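Local coordinates for cytolethal distending toxin protein B (Haemophilus ducreyi, PDB 1SR4) that probably acts as the DNase I-like nuclease subunit of a three-protein bacterial genotoxin that damages DNA in host cells, at residues 25-28 / 29-33; 46-49 / 50-54. All coordinates share one frame; numbering follows the deposited sequence.

Both interactions are local and belong to one DNase I-like domain. Their centres lie about 16 Å apart, and their nearest atoms stay about 6 Å apart without touching. Interaction 1 is a buried stretch of helix 20-31, within a beta-alpha-beta unit. Backbone bonds, two aliphatic side chains and two buried amides make it up. Interaction 2 is nearer the surface. It is a beta turn that leads into the edge strand 53-54, with one backbone bond, one water and a small apolar patch. Helix 20-31 also packs on interaction 2, through Glu-20 and Trp-23, and Trp-71 of strand 67-72 touches both. Each also touches the chain of cytolethal distending toxin protein C.

Interaction 1. Residues 25-28 / 29-33; sequences INVR and QLLSG
Leu-30 N bonds to Asn-26 O at 3.0 Å, Leu-31 N bonds to both Val-27 O and Arg-28 O, and Ser-32 N adds a weak bond to Arg-28 O. Val-27 and Leu-31 lie side by side, one turn apart. CG1 of Val-27 stands opposite its own backbone N (chi1 176°) and meets CD1 of Leu-31 at 3.8 Å. Gln-29 runs back along the helix with its chain extended. Its CG passes 3.3 Å from Ile-25 O. One water accepts from Gln-29 NE2 and lies 3.2 Å from Ile-25 O. A second water sits unusually close, 2.5 Å, to both Asn-26 ND2 and Gln-29 OE1, and this bridge is doubtful. Both amides are held further from outside: Asn-26 by Thr-249 and the carbonyl of Gln-247, Gln-29 by Arg-245 N and Ser-246. These bonds should fix the amide rotations in a buried setting. Helix 20-31 is the crossover of a beta-alpha-beta unit that links the neighbouring parallel strands 7-11 and 39-43. Val-27 and Leu-30 both pack on Trp-10 and Leu-40 of these strands.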
loop_
_atom_site.group_PDB
_atom_site.type_symbol
_atom_site.label_atom_id
_atom_site.label_comp_id
_atom_site.label_asym_id
_atom_site.label_seq_id
_atom_site.Cartn_x
_atom_site.Cartn_y
_atom_site.Cartn_z
ATOM N N ILE B 25 -7.713 -2.598 -0.303
ATOM C CA ILE B 25 -6.948 -2.190 0.864
ATOM C C ILE B 25 -5.725 -1.394 0.385
ATOM O O ILE B 25 -5.672 -0.167 0.536
ATOM C CB ILE B 25 -6.479 -3.410 1.692
ATOM C CG1 ILE B 25 -7.702 -4.107 2.300
ATOM C CG2 ILE B 25 -5.470 -2.972 2.796
ATOM C CD1 ILE B 25 -7.382 -5.423 2.991
ATOM N N ASN B 26 -4.769 -2.069 -0.252
ATOM C CA ASN B 26 -3.540 -1.395 -0.671
ATOM C C ASN B 26 -3.541 -0.541 -1.947
ATOM O O ASN B 26 -3.065 0.604 -1.925
ATOM C CB ASN B 26 -2.413 -2.421 -0.748
ATOM C CG ASN B 26 -2.199 -3.143 0.568
ATOM O OD1 ASN B 26 -2.351 -4.359 0.653
ATOM N ND2 ASN B 26 -1.853 -2.392 1.607
ATOM N N VAL B 27 -4.040 -1.070 -3.062
ATOM C CA VAL B 27 -4.039 -0.259 -4.277
ATOM C C VAL B 27 -4.787 1.059 -4.058
ATOM O O VAL B 27 -4.322 2.096 -4.497
ATOM C CB VAL B 27 -4.640 -1.009 -5.476
ATOM C CG1 VAL B 27 -4.718 -0.079 -6.697
ATOM C CG2 VAL B 27 -3.762 -2.203 -5.818
ATOM N N ARG B 28 -5.926 1.032 -3.366
ATOM C CA ARG B 28 -6.654 2.270 -3.111
ATOM C C ARG B 28 -5.791 3.263 -2.332
ATOM O O ARG B 28 -5.776 4.447 -2.631
ATOM C CB ARG B 28 -7.945 1.995 -2.331
ATOM C CG ARG B 28 -8.918 1.064 -3.048
ATOM C CD ARG B 28 -10.181 0.825 -2.219
ATOM N NE ARG B 28 -11.014 2.002 -2.242
ATOM C CZ ARG B 28 -12.152 2.098 -2.907
ATOM N NH1 ARG B 28 -12.620 1.075 -3.599
ATOM N NH2 ARG B 28 -12.785 3.247 -2.916
ATOM N N GLN B 29 -5.065 2.788 -1.331
ATOM C CA GLN B 29 -4.219 3.689 -0.558
ATOM C C GLN B 29 -3.045 4.254 -1.367
ATOM O O GLN B 29 -2.625 5.394 -1.144
ATOM C CB GLN B 29 -3.730 2.972 0.725
ATOM C CG GLN B 29 -4.865 2.777 1.751
ATOM C CD GLN B 29 -4.526 1.843 2.924
ATOM O OE1 GLN B 29 -3.360 1.517 3.164
ATOM N NE2 GLN B 29 -5.565 1.425 3.673
ATOM N N LEU B 30 -2.522 3.485 -2.320
ATOM C CA LEU B 30 -1.398 3.969 -3.124
ATOM C C LEU B 30 -1.816 5.117 -4.051
ATOM O O LEU B 30 -0.991 5.950 -4.450
ATOM C CB LEU B 30 -0.802 2.824 -3.970
ATOM C CG LEU B 30 -0.263 1.618 -3.179
ATOM C CD1 LEU B 30 0.299 0.605 -4.171
ATOM C CD2 LEU B 30 0.829 2.037 -2.181
ATOM N N LEU B 31 -3.096 5.150 -4.396
ATOM C CA LEU B 31 -3.614 6.184 -5.297
ATOM C C LEU B 31 -4.227 7.422 -4.628
ATOM O O LEU B 31 -4.482 8.417 -5.292
ATOM C CB LEU B 31 -4.672 5.556 -6.216
ATOM C CG LEU B 31 -4.195 4.424 -7.131
ATOM C CD1 LEU B 31 -5.383 3.580 -7.598
ATOM C CD2 LEU B 31 -3.441 5.014 -8.305
ATOM N N SER B 32 -4.465 7.382 -3.325
ATOM C CA SER B 32 -5.119 8.530 -2.704
ATOM C C SER B 32 -4.243 9.603 -2.103
ATOM O O SER B 32 -3.021 9.465 -2.013
ATOM C CB SER B 32 -6.123 8.059 -1.657
ATOM O OG SER B 32 -5.486 7.328 -0.650
ATOM N N GLY B 33 -4.898 10.695 -1.717
ATOM C CA GLY B 33 -4.202 11.797 -1.095
ATOM C C GLY B 33 -3.362 12.595 -2.059
ATOM O O GLY B 33 -3.234 12.245 -3.229
HETATM O O HOH W 1 -8.161 1.432 1.718
HETATM O O HOH W 2 -1.528 -0.048 2.548
#

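Interaction 2. Residues 46-49 / 50-54; sequences GSLP and SSAVR
Pro-49 O is gripped twice, by Ala-52 N at 3.0 Å and by a water at 3.1 Å. The backbone bond closes a type I beta turn from Pro-49 to Ala-52, with Ser-50 and Ser-51 at its corners. Its N-H points well at the oxygen, at 161°. The nitrogen nevertheless sits above the carbonyl plane, 58° out of it, and so does not lie on a lone pair. The water donates to Pro-49 O and also to Ala-52 O, 3.1 Å away. It therefore ties the carbonyl that opens the turn to the carbonyl that leaves it.

The side chain of Ala-52 is directed back at the preceding segment. Its CB comes within 3.4 Å of Pro-49 O, next to the turn bond. The same methyl lies 4.3 Å from Pro-49 CD, at the ring carbon bonded to nitrogen. It is also 4.3 Å from Leu-48 CB. These are loose apolar contacts on one small patch. Ser-50 is different: its CB points away from residues 46-49. The residue is exposed, though its CB still lies 3.7 Å from Pro-49 C. Its backbone N bonds to Glu-20 OE1, which ties the first corner to helix 20-31, and it also packs on Arg-60 of the cytolethal distending toxin protein C chain.

Pro-49 is buried against Trp-23 of helix 20-31, Trp-71 of strand 67-72 and Ile-84 of strand 81-87, while Leu-48 reaches Trp-23, Tyr-69 and Ile-84. The turn ends the loop that follows strand 39-43 and leads straight into strand 53-54. That strand is outermost within this chain in the eight-stranded mixed sheet, where it runs antiparallel to strand 67-72.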
loop_
_atom_site.group_PDB
_atom_site.type_symbol
_atom_site.label_atom_id
_atom_site.label_comp_id
_atom_site.label_asym_id
_atom_site.label_seq_id
_atom_site.Cartn_x
_atom_site.Cartn_y
_atom_site.Cartn_z
ATOM N N GLY B 46 -4.227 -10.504 -10.927
ATOM C CA GLY B 46 -5.414 -11.322 -10.761
ATOM C C GLY B 46 -6.546 -10.676 -11.545
ATOM O O GLY B 46 -6.335 -10.196 -12.668
ATOM N N SER B 47 -7.746 -10.679 -10.961
ATOM C CA SER B 47 -8.933 -10.064 -11.562
ATOM C C SER B 47 -8.960 -8.588 -11.177
ATOM O O SER B 47 -8.417 -8.205 -10.130
ATOM C CB SER B 47 -10.221 -10.715 -11.021
ATOM O OG SER B 47 -10.387 -12.033 -11.505
ATOM N N LEU B 48 -9.590 -7.752 -11.997
ATOM C CA LEU B 48 -9.668 -6.327 -11.650
ATOM C C LEU B 48 -10.703 -6.156 -10.554
ATOM O O LEU B 48 -11.433 -7.096 -10.244
ATOM C CB LEU B 48 -10.085 -5.491 -12.866
ATOM C CG LEU B 48 -9.065 -5.377 -14.005
ATOM C CD1 LEU B 48 -9.555 -4.372 -15.057
ATOM C CD2 LEU B 48 -7.726 -4.913 -13.430
ATOM N N PRO B 49 -10.775 -4.958 -9.935
ATOM C CA PRO B 49 -11.774 -4.752 -8.881
ATOM C C PRO B 49 -13.129 -5.082 -9.513
ATOM O O PRO B 49 -13.338 -4.790 -10.693
ATOM C CB PRO B 49 -11.637 -3.262 -8.572
ATOM C CG PRO B 49 -10.153 -3.006 -8.831
ATOM C CD PRO B 49 -9.930 -3.759 -10.116
ATOM N N SER B 50 -14.047 -5.674 -8.756
ATOM C CA SER B 50 -15.345 -6.029 -9.335
ATOM C C SER B 50 -16.119 -4.809 -9.830
ATOM O O SER B 50 -16.934 -4.930 -10.730
ATOM C CB SER B 50 -16.203 -6.804 -8.323
ATOM O OG SER B 50 -16.484 -5.995 -7.195
ATOM N N SER B 51 -15.863 -3.629 -9.268
ATOM C CA SER B 51 -16.598 -2.450 -9.724
ATOM C C SER B 51 -15.990 -1.767 -10.957
ATOM O O SER B 51 -16.557 -0.794 -11.475
ATOM C CB SER B 51 -16.737 -1.430 -8.592
ATOM O OG SER B 51 -15.496 -0.823 -8.340
ATOM N N ALA B 52 -14.844 -2.252 -11.436
ATOM C CA ALA B 52 -14.232 -1.657 -12.630
ATOM C C ALA B 52 -15.118 -1.907 -13.850
ATOM O O ALA B 52 -15.694 -2.988 -14.012
ATOM C CB ALA B 52 -12.834 -2.236 -12.885
ATOM N N VAL B 53 -15.188 -0.912 -14.722
ATOM C CA VAL B 53 -16.024 -0.997 -15.903
ATOM C C VAL B 53 -15.241 -0.896 -17.205
ATOM O O VAL B 53 -14.464 0.027 -17.411
ATOM C CB VAL B 53 -17.109 0.116 -15.867
ATOM C CG1 VAL B 53 -18.043 -0.010 -17.071
ATOM C CG2 VAL B 53 -17.898 0.015 -14.552
ATOM N N ARG B 54 -15.465 -1.869 -18.075
ATOM C CA ARG B 54 -14.818 -1.932 -19.379
ATOM C C ARG B 54 -15.311 -0.787 -20.263
ATOM O O ARG B 54 -16.513 -0.572 -20.370
ATOM C CB ARG B 54 -15.156 -3.270 -20.046
ATOM C CG ARG B 54 -14.562 -3.454 -21.433
ATOM C CD ARG B 54 -13.065 -3.714 -21.411
ATOM N NE ARG B 54 -12.578 -4.038 -22.751
ATOM C CZ ARG B 54 -12.107 -3.154 -23.628
ATOM N NH1 ARG B 54 -12.030 -1.854 -23.326
ATOM N NH2 ARG B 54 -11.736 -3.573 -24.832
HETATM O O HOH W 3 -14.657 -5.811 -13.345
#